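Local atomic coordinates of serine hydrolase CCSP0084 (Cycloclasticus sp. P1, PDB entry 4I3F), a protein that probably hydrolyses meta-cleavage products of aromatic hydrocarbons at a carbon-carbon bond, and probably ester bonds too, as a serine hydrolase of the alpha/beta hydrolase family. Residues Phe35-Gly40 with Asn58-Trp63; Leu67-Glu72 with Leu292-Phe297; Ser97-Ile102 with Phe214-Ser219. One frame throughout, in Å; residues are numbered along the deposited sequence. Where two conformers were deposited one is given.

Contact 1: residues Phe35-Gly40 with Asn58-Trp63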
loop_
_atom_site.group_PDB
_atom_site.type_symbol
_atom_site.label_atom_id
_atom_site.label_comp_id
_atom_site.label_asym_id
_atom_site.label_seq_id
_atom_site.Cartn_x
_atom_site.Cartn_y
_atom_site.Cartn_z
ATOM N N PHE A 35 -6.145 -11.988 -6.779
ATOM C CA PHE A 35 -7.193 -11.229 -7.447
ATOM C C PHE A 35 -6.564 -9.954 -7.983
ATOM O O PHE A 35 -5.899 -9.228 -7.245
ATOM C CB PHE A 35 -8.330 -10.905 -6.484
ATOM C CG PHE A 35 -9.446 -10.127 -7.123
ATOM C CD1 PHE A 35 -10.366 -10.762 -7.950
ATOM C CD2 PHE A 35 -9.561 -8.759 -6.912
ATOM C CE1 PHE A 35 -11.390 -10.056 -8.550
ATOM C CE2 PHE A 35 -10.581 -8.044 -7.505
ATOM C CZ PHE A 35 -11.500 -8.691 -8.327
ATOM N N LEU A 36 -6.758 -9.695 -9.272
ATOM C CA LEU A 36 -6.060 -8.607 -9.936
ATOM C C LEU A 36 -7.012 -7.634 -10.617
ATOM O O LEU A 36 -7.900 -8.037 -11.363
ATOM C CB LEU A 36 -5.099 -9.183 -10.977
ATOM C CG LEU A 36 -4.313 -8.162 -11.795
ATOM C CD1 LEU A 36 -3.314 -7.431 -10.915
ATOM C CD2 LEU A 36 -3.629 -8.831 -12.974
ATOM N N ASN A 37 -6.836 -6.348 -10.342
ATOM C CA ASN A 37 -7.486 -5.309 -11.137
ATOM C C ASN A 37 -6.500 -4.736 -12.160
ATOM O O ASN A 37 -5.343 -4.489 -11.827
ATOM C CB ASN A 37 -7.967 -4.181 -10.233
ATOM C CG ASN A 37 -8.933 -4.657 -9.163
ATOM O OD1 ASN A 37 -10.121 -4.802 -9.414
ATOM N ND2 ASN A 37 -8.424 -4.879 -7.956
ATOM N N GLU A 38 -6.960 -4.530 -13.392
ATOM C CA GLU A 38 -6.122 -3.951 -14.441
ATOM C C GLU A 38 -6.847 -2.856 -15.211
ATOM O O GLU A 38 -8.054 -2.924 -15.424
ATOM C CB GLU A 38 -5.705 -5.023 -15.448
ATOM C CG GLU A 38 -4.475 -5.809 -15.081
ATOM C CD GLU A 38 -4.099 -6.791 -16.169
ATOM O OE1 GLU A 38 -4.776 -7.833 -16.282
ATOM O OE2 GLU A 38 -3.142 -6.510 -16.916
ATOM N N ALA A 39 -6.101 -1.860 -15.667
ATOM C CA ALA A 39 -6.654 -0.884 -16.602
ATOM C C ALA A 39 -5.534 -0.420 -17.521
ATOM O O ALA A 39 -4.358 -0.604 -17.196
ATOM C CB ALA A 39 -7.268 0.286 -15.856
ATOM N N GLY A 40 -5.897 0.179 -18.653
ATOM C CA GLY A 40 -4.913 0.662 -19.605
ATOM C C GLY A 40 -4.056 -0.469 -20.143
ATOM O O GLY A 40 -2.857 -0.301 -20.357
ATOM N N ASN A 58 -8.289 -3.631 0.463
ATOM C CA ASN A 58 -8.094 -4.329 -0.806
ATOM C C ASN A 58 -7.619 -3.333 -1.858
ATOM O O ASN A 58 -7.484 -2.141 -1.565
ATOM C CB ASN A 58 -9.349 -5.132 -1.235
ATOM C CG ASN A 58 -10.523 -4.247 -1.706
ATOM O OD1 ASN A 58 -11.507 -4.752 -2.246
ATOM N ND2 ASN A 58 -10.414 -2.948 -1.519
ATOM N N ALA A 59 -7.355 -3.809 -3.069
ATOM C CA ALA A 59 -6.811 -2.943 -4.115
ATOM C C ALA A 59 -7.749 -1.790 -4.444
ATOM O O ALA A 59 -7.351 -0.628 -4.443
ATOM C CB ALA A 59 -6.508 -3.752 -5.361
ATOM N N MET A 60 -9.003 -2.105 -4.738
ATOM C CA MET A 60 -9.905 -1.073 -5.220
ATOM C C MET A 60 -10.234 -0.007 -4.180
ATOM O O MET A 60 -10.412 1.154 -4.540
ATOM C CB MET A 60 -11.172 -1.681 -5.812
ATOM C CG MET A 60 -10.909 -2.403 -7.118
ATOM S SD MET A 60 -9.980 -1.364 -8.263
ATOM C CE MET A 60 -11.245 -0.152 -8.614
ATOM N N SER A 61 -10.306 -0.379 -2.899
ATOM C CA SER A 61 -10.643 0.614 -1.868
ATOM C C SER A 61 -9.562 1.693 -1.810
ATOM O O SER A 61 -9.850 2.860 -1.526
ATOM C CB SER A 61 -10.843 -0.028 -0.487
ATOM O OG SER A 61 -9.633 -0.561 0.013
ATOM N N ASN A 62 -8.330 1.301 -2.112
ATOM C CA ASN A 62 -7.212 2.229 -2.154
ATOM C C ASN A 62 -7.119 2.978 -3.472
ATOM O O ASN A 62 -6.913 4.190 -3.487
ATOM C CB ASN A 62 -5.895 1.477 -1.969
ATOM C CG ASN A 62 -5.557 1.224 -0.527
ATOM O OD1 ASN A 62 -4.437 1.498 -0.081
ATOM N ND2 ASN A 62 -6.511 0.678 0.214
ATOM N N TRP A 63 -7.268 2.253 -4.581
ATOM C CA TRP A 63 -6.824 2.774 -5.875
ATOM C C TRP A 63 -7.930 3.096 -6.876
ATOM O O TRP A 63 -7.635 3.417 -8.027
ATOM C CB TRP A 63 -5.780 1.827 -6.505
ATOM C CG TRP A 63 -4.606 1.541 -5.609
ATOM C CD1 TRP A 63 -4.200 0.316 -5.150
ATOM C CD2 TRP A 63 -3.695 2.498 -5.042
ATOM N NE1 TRP A 63 -3.094 0.454 -4.344
ATOM C CE2 TRP A 63 -2.765 1.782 -4.262
ATOM C CE3 TRP A 63 -3.578 3.888 -5.122
ATOM C CZ2 TRP A 63 -1.723 2.413 -3.565
ATOM C CZ3 TRP A 63 -2.547 4.515 -4.429
ATOM C CH2 TRP A 63 -1.638 3.780 -3.656
HETATM O O HOH W 1 -9.723 -5.052 -5.258
#
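The thioether of Met60 lies over one face of the Asn37 amide, joining the short helix 59-63 to strand 32-39 at the edge region of the alpha/beta hydrolase sheet. The sulfur stands almost directly above the amide carbon, with Met60 SD 3.6 Å from Asn37 CG, while the preceding methylene lies above the gap between the amide oxygen and nitrogen, Met60 CG being 3.4 Å from Asn37 OD1. In the methionine, CG is anti to the carbonyl carbon (chi1 -70°), and the bend at chi2 (-50°) brings SD back over the amide. At the nitrogen end, Asn37 ND2 comes within 3.4 Å of Ala59 CB, a methyl that also rests on Ala78 of the neighbouring strand 75-79. The amide nitrogen itself is gripped twice, giving one hydrogen bond to the backbone carbonyl of Ala78 and another to a water, so the rotation of the group is well fixed. With an alanine in place of Asn37, the Ala78 carbonyl and the water would probably each lose a donor, and a gap would be likely to open beneath the Met60 sulfur. The same water ties the strand side chain to the first turn of the helix: it accepts from Asn37 ND2 at 3.0 Å and from the backbone Met60 N at 3.1 Å.

Contact 2: residues Leu67-Glu72 with Leu292-Phe297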
loop_
_atom_site.group_PDB
_atom_site.type_symbol
_atom_site.label_atom_id
_atom_site.label_comp_id
_atom_site.label_asym_id
_atom_site.label_seq_id
_atom_site.Cartn_x
_atom_site.Cartn_y
_atom_site.Cartn_z
ATOM N N LEU A 67 -6.614 4.668 -10.505
ATOM C CA LEU A 67 -6.602 3.765 -11.661
ATOM C C LEU A 67 -7.118 4.384 -12.965
ATOM O O LEU A 67 -6.415 4.329 -13.973
ATOM C CB LEU A 67 -7.342 2.451 -11.364
ATOM C CG LEU A 67 -6.702 1.446 -10.412
ATOM C CD1 LEU A 67 -7.618 0.255 -10.250
ATOM C CD2 LEU A 67 -5.341 1.004 -10.901
ATOM N N PRO A 68 -8.336 4.965 -12.960
ATOM C CA PRO A 68 -8.835 5.527 -14.223
ATOM C C PRO A 68 -7.960 6.656 -14.722
ATOM O O PRO A 68 -7.791 6.810 -15.933
ATOM C CB PRO A 68 -10.209 6.099 -13.842
ATOM C CG PRO A 68 -10.607 5.380 -12.622
ATOM C CD PRO A 68 -9.329 5.130 -11.879
ATOM N N PHE A 69 -7.412 7.438 -13.797
ATOM C CA PHE A 69 -6.587 8.573 -14.175
ATOM C C PHE A 69 -5.281 8.109 -14.803
ATOM O O PHE A 69 -4.920 8.556 -15.896
ATOM C CB PHE A 69 -6.299 9.459 -12.961
ATOM C CG PHE A 69 -5.464 10.661 -13.284
ATOM C CD1 PHE A 69 -6.022 11.760 -13.917
ATOM C CD2 PHE A 69 -4.115 10.688 -12.970
ATOM C CE1 PHE A 69 -5.253 12.867 -14.225
ATOM C CE2 PHE A 69 -3.344 11.794 -13.276
ATOM C CZ PHE A 69 -3.911 12.882 -13.896
ATOM N N LEU A 70 -4.578 7.216 -14.110
ATOM C CA LEU A 70 -3.281 6.737 -14.581
ATOM C C LEU A 70 -3.423 5.886 -15.842
ATOM O O LEU A 70 -2.538 5.878 -16.700
ATOM C CB LEU A 70 -2.558 5.966 -13.483
ATOM C CG LEU A 70 -2.138 6.784 -12.262
ATOM C CD1 LEU A 70 -1.714 5.856 -11.138
ATOM C CD2 LEU A 70 -0.995 7.706 -12.620
ATOM N N ALA A 71 -4.552 5.192 -15.968
ATOM C CA ALA A 71 -4.773 4.321 -17.121
ATOM C C ALA A 71 -4.863 5.048 -18.459
ATOM O O ALA A 71 -4.800 4.404 -19.506
ATOM C CB ALA A 71 -5.988 3.440 -16.914
ATOM N N GLU A 72 -5.029 6.371 -18.449
ATOM C CA GLU A 72 -5.027 7.155 -19.682
ATOM C C GLU A 72 -3.676 7.042 -20.384
ATOM O O GLU A 72 -3.570 7.240 -21.591
ATOM C CB GLU A 72 -5.312 8.632 -19.388
ATOM C CG GLU A 72 -6.676 8.929 -18.770
ATOM C CD GLU A 72 -6.832 10.395 -18.394
ATOM O OE1 GLU A 72 -5.892 11.178 -18.652
ATOM O OE2 GLU A 72 -7.889 10.767 -17.842
ATOM N N LEU A 292 0.540 14.526 -9.183
ATOM C CA LEU A 292 1.946 14.442 -8.761
ATOM C C LEU A 292 2.560 13.104 -9.155
ATOM O O LEU A 292 3.679 13.049 -9.682
ATOM C CB LEU A 292 2.081 14.667 -7.250
ATOM C CG LEU A 292 3.512 14.745 -6.741
ATOM C CD1 LEU A 292 4.175 16.024 -7.234
ATOM C CD2 LEU A 292 3.521 14.688 -5.224
ATOM N N THR A 293 1.808 12.035 -8.913
ATOM C CA THR A 293 2.247 10.676 -9.228
ATOM C C THR A 293 2.449 10.485 -10.725
ATOM O O THR A 293 3.502 9.989 -11.156
ATOM C CB THR A 293 1.239 9.655 -8.667
ATOM O OG1 THR A 293 1.225 9.762 -7.235
ATOM C CG2 THR A 293 1.606 8.220 -9.069
ATOM N N LYS A 294 1.454 10.881 -11.516
ATOM C CA LYS A 294 1.540 10.756 -12.963
ATOM C C LYS A 294 2.702 11.555 -13.534
ATOM O O LYS A 294 3.499 11.036 -14.323
ATOM C CB LYS A 294 0.236 11.199 -13.630
ATOM C CG LYS A 294 0.277 11.059 -15.147
ATOM C CD LYS A 294 -0.858 11.819 -15.830
ATOM C CE LYS A 294 -0.794 11.688 -17.347
ATOM N NZ LYS A 294 0.182 12.614 -17.985
ATOM N N LEU A 295 2.800 12.821 -13.133
ATOM C CA LEU A 295 3.856 13.680 -13.650
ATOM C C LEU A 295 5.234 13.174 -13.236
ATOM O O LEU A 295 6.199 13.353 -13.978
ATOM C CB LEU A 295 3.647 15.128 -13.192
ATOM C CG LEU A 295 2.363 15.785 -13.694
ATOM C CD1 LEU A 295 2.088 17.057 -12.912
ATOM C CD2 LEU A 295 2.422 16.062 -15.186
ATOM N N PHE A 296 5.332 12.542 -12.066
ATOM C CA PHE A 296 6.604 11.955 -11.660
ATOM C C PHE A 296 6.983 10.816 -12.617
ATOM O O PHE A 296 8.102 10.774 -13.131
ATOM C CB PHE A 296 6.554 11.470 -10.211
ATOM C CG PHE A 296 7.819 10.788 -9.761
ATOM C CD1 PHE A 296 8.991 11.512 -9.584
ATOM C CD2 PHE A 296 7.845 9.421 -9.543
ATOM C CE1 PHE A 296 10.162 10.880 -9.180
ATOM C CE2 PHE A 296 9.013 8.782 -9.146
ATOM C CZ PHE A 296 10.170 9.505 -8.964
ATOM N N PHE A 297 6.053 9.901 -12.869
ATOM C CA PHE A 297 6.328 8.806 -13.797
ATOM C C PHE A 297 6.547 9.326 -15.220
ATOM O O PHE A 297 7.298 8.729 -16.002
ATOM C CB PHE A 297 5.205 7.753 -13.760
ATOM C CG PHE A 297 5.169 6.933 -12.484
ATOM C CD1 PHE A 297 6.339 6.479 -11.887
ATOM C CD2 PHE A 297 3.955 6.618 -11.885
ATOM C CE1 PHE A 297 6.294 5.724 -10.709
ATOM C CE2 PHE A 297 3.900 5.864 -10.720
ATOM C CZ PHE A 297 5.076 5.411 -10.131
#
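Phe69 and Lys294 meet at about a right angle, and with Leu70 they join helix 66-70 to the C-terminal helix 286-298 of the alpha/beta hydrolase fold. The aliphatic part of the lysine does the touching. Phe69 CE2 lies 3.6 Å from Lys294 CD and comes equally close to Lys294 CB, so that this one corner of the ring fits against the chain at two points, and Phe69 CZ follows at 3.8 Å from Lys294 CD. With the lysine CG anti to the backbone N (chi1 -179°) and chi2 extended, CD is brought up to the ring alongside CB. Only the last torsion bends, chi4 being -81°, and the ammonium group turns off to a salt bridge with Asp298, one turn further along its own helix. The hydrocarbon thus packs between the helices, while the charge is probably balanced largely by Asp298.

Leu70 passes the lysine in the opposite direction, on the side nearer the sheet, where it also rests on Ile47 and Leu49 of strand 46-50. Its CG is anti to the carbonyl carbon (chi1 -66°), which directs the CD2 branch to the root of the lysine side chain and, more loosely, to the methyl of Thr293, whose hydroxyl is bonded to the carbonyl of Phe289. Leu70 CD2 is 3.8 Å from Lys294 CB and 4.4 Å from Thr293 CG2.

Contact 3: residues Ser97-Ile102 with Phe214-Ser219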
loop_
_atom_site.group_PDB
_atom_site.type_symbol
_atom_site.label_atom_id
_atom_site.label_comp_id
_atom_site.label_asym_id
_atom_site.label_seq_id
_atom_site.Cartn_x
_atom_site.Cartn_y
_atom_site.Cartn_z
ATOM N N SER A 97 7.448 -10.852 9.451
ATOM C CA SER A 97 8.584 -11.056 8.544
ATOM C C SER A 97 8.258 -12.100 7.466
ATOM O O SER A 97 8.657 -11.961 6.306
ATOM C CB SER A 97 9.858 -11.426 9.307
ATOM O OG SER A 97 9.786 -12.726 9.843
ATOM N N HIS A 98 7.507 -13.126 7.849
ATOM C CA HIS A 98 7.123 -14.178 6.916
ATOM C C HIS A 98 6.089 -13.721 5.906
ATOM O O HIS A 98 6.068 -14.205 4.772
ATOM C CB HIS A 98 6.645 -15.392 7.700
ATOM C CG HIS A 98 7.605 -15.788 8.769
ATOM N ND1 HIS A 98 8.895 -16.175 8.485
ATOM C CD2 HIS A 98 7.492 -15.799 10.118
ATOM C CE1 HIS A 98 9.530 -16.437 9.613
ATOM N NE2 HIS A 98 8.702 -16.217 10.620
ATOM N N TRP A 99 5.239 -12.780 6.304
ATOM C CA TRP A 99 4.276 -12.228 5.364
ATOM C C TRP A 99 4.979 -11.318 4.365
ATOM O O TRP A 99 4.639 -11.315 3.186
ATOM C CB TRP A 99 3.136 -11.515 6.093
ATOM C CG TRP A 99 2.096 -12.468 6.560
ATOM C CD1 TRP A 99 2.019 -13.061 7.787
ATOM C CD2 TRP A 99 0.999 -12.984 5.795
ATOM N NE1 TRP A 99 0.936 -13.902 7.835
ATOM C CE2 TRP A 99 0.287 -13.865 6.626
ATOM C CE3 TRP A 99 0.539 -12.766 4.491
ATOM C CZ2 TRP A 99 -0.862 -14.539 6.201
ATOM C CZ3 TRP A 99 -0.598 -13.446 4.063
ATOM C CH2 TRP A 99 -1.288 -14.316 4.919
ATOM N N ILE A 100 5.982 -10.573 4.821
ATOM C CA ILE A 100 6.762 -9.751 3.898
ATOM C C ILE A 100 7.407 -10.621 2.808
ATOM O O ILE A 100 7.389 -10.254 1.630
ATOM C CB ILE A 100 7.830 -8.902 4.630
ATOM C CG1 ILE A 100 7.152 -7.801 5.443
ATOM C CG2 ILE A 100 8.798 -8.274 3.631
ATOM C CD1 ILE A 100 8.014 -7.237 6.580
ATOM N N ASP A 101 7.948 -11.776 3.190
ATOM C CA ASP A 101 8.516 -12.715 2.219
ATOM C C ASP A 101 7.469 -13.120 1.179
ATOM O O ASP A 101 7.733 -13.107 -0.027
ATOM C CB ASP A 101 9.067 -13.956 2.927
ATOM C CG ASP A 101 10.327 -13.668 3.738
ATOM O OD1 ASP A 101 10.987 -12.638 3.485
ATOM O OD2 ASP A 101 10.654 -14.488 4.625
ATOM N N ILE A 102 6.276 -13.460 1.659
ATOM C CA ILE A 102 5.143 -13.795 0.795
ATOM C C ILE A 102 4.715 -12.631 -0.113
ATOM O O ILE A 102 4.445 -12.834 -1.306
ATOM C CB ILE A 102 3.930 -14.273 1.637
ATOM C CG1 ILE A 102 4.134 -15.709 2.104
ATOM C CG2 ILE A 102 2.637 -14.152 0.842
ATOM C CD1 ILE A 102 3.157 -16.163 3.190
ATOM N N PHE A 214 -5.512 -11.557 8.490
ATOM C CA PHE A 214 -5.058 -10.256 8.990
ATOM C C PHE A 214 -4.485 -10.427 10.394
ATOM O O PHE A 214 -3.459 -9.833 10.735
ATOM C CB PHE A 214 -6.223 -9.253 9.015
ATOM C CG PHE A 214 -5.812 -7.836 9.352
ATOM C CD1 PHE A 214 -5.464 -6.947 8.347
ATOM C CD2 PHE A 214 -5.790 -7.396 10.668
ATOM C CE1 PHE A 214 -5.089 -5.641 8.651
ATOM C CE2 PHE A 214 -5.410 -6.099 10.981
ATOM C CZ PHE A 214 -5.063 -5.222 9.978
ATOM N N GLU A 215 -5.154 -11.231 11.212
ATOM C CA GLU A 215 -4.672 -11.509 12.562
ATOM C C GLU A 215 -3.299 -12.175 12.533
ATOM O O GLU A 215 -2.460 -11.939 13.402
ATOM C CB GLU A 215 -5.668 -12.397 13.319
ATOM C CG GLU A 215 -7.001 -11.719 13.620
ATOM C CD GLU A 215 -7.984 -12.648 14.325
ATOM O OE1 GLU A 215 -8.700 -12.176 15.227
ATOM O OE2 GLU A 215 -8.048 -13.844 13.970
ATOM N N ALA A 216 -3.074 -13.008 11.522
ATOM C CA ALA A 216 -1.823 -13.747 11.416
ATOM C C ALA A 216 -0.656 -12.863 10.966
ATOM O O ALA A 216 0.495 -13.122 11.333
ATOM C CB ALA A 216 -1.990 -14.939 10.486
ATOM N N MET A 217 -0.957 -11.832 10.177
ATOM C CA MET A 217 0.067 -10.923 9.661
ATOM C C MET A 217 0.776 -10.144 10.745
ATOM O O MET A 217 1.968 -9.849 10.625
ATOM C CB MET A 217 -0.561 -9.879 8.757
ATOM C CG MET A 217 -1.119 -10.412 7.503
ATOM S SD MET A 217 -2.112 -9.139 6.725
ATOM C CE MET A 217 -2.877 -10.179 5.478
ATOM N N PHE A 218 0.026 -9.762 11.772
ATOM C CA PHE A 218 0.557 -8.888 12.801
ATOM C C PHE A 218 0.418 -9.533 14.169
ATOM O O PHE A 218 0.238 -8.849 15.176
ATOM C CB PHE A 218 -0.127 -7.517 12.731
ATOM C CG PHE A 218 -0.096 -6.907 11.349
ATOM C CD1 PHE A 218 1.107 -6.491 10.796
ATOM C CD2 PHE A 218 -1.256 -6.795 10.594
ATOM C CE1 PHE A 218 1.156 -5.949 9.521
ATOM C CE2 PHE A 218 -1.223 -6.243 9.318
ATOM C CZ PHE A 218 -0.012 -5.824 8.781
ATOM N N SER A 219 0.540 -10.859 14.186
ATOM C CA SER A 219 0.392 -11.659 15.401
ATOM C C SER A 219 1.458 -11.355 16.456
ATOM O O SER A 219 1.261 -11.618 17.643
ATOM C CB SER A 219 0.418 -13.152 15.063
ATOM O OG SER A 219 1.636 -13.512 14.441
#
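A methionine lies with both its backbone and its side chain against one face of a tryptophan: Met217 CA sits over the pyrrole side of the Trp99 indole, 3.4 Å from Trp99 CD1, and the side chain continues across the same ring system. Met217 CG makes a CH-pi contact, 3.8 Å from the centroid of the five-membered ring of Trp99 and only 10° off its normal. Because the chain is extended at chi2 (168°), the sulfur is carried on above the six-membered ring, giving a more distant Met-aromatic contact with Met217 SD 5.1 Å from that centroid. The two side chains cross at about a right angle, and the closest packing is over the five-membered ring and its shared bond, with the sulfur standing off beyond.

Ala216 adds a looser apolar touch, its CB 4.4 Å from Trp99 CZ2. The indole nitrogen is buried but satisfied, since its hydrogen bond goes to the carbonyl of Pro93, a bond that should limit turning of the indole. Polar links run alongside, from Met217 O to the hydroxyl of Thr96 and between the backbones of Ala216 and Gly95. Helix 208-217 belongs to the helices inserted between strands 142-148 and 243-248, so the contact joins helix 96-113 of the core to what is probably the cap domain, as in other alpha/beta hydrolases with a helical lid.

How the contacts relate
Contacts 1 and 2 are neighbours, built on the consecutive helices 59-63 and 66-70, and they touch directly where Met60 SD lies 3.5 Å from Leu67 CD1 and where Ala39 meets Ala71. Contact 3 stands apart, its nearest atoms about 9 Å from contact 1 and about 19 Å from contact 2, on the other side of the chain's centre from the latter. Contacts 1 and 3 are buried, whereas contact 2 is partly open. The chemistry differs too: a strand amide bonded to backbone and water under a thioether in contact 1, hydrocarbon packing with a lysine charge led aside in contact 2, and an aromatic face covered by methionine in contact 3.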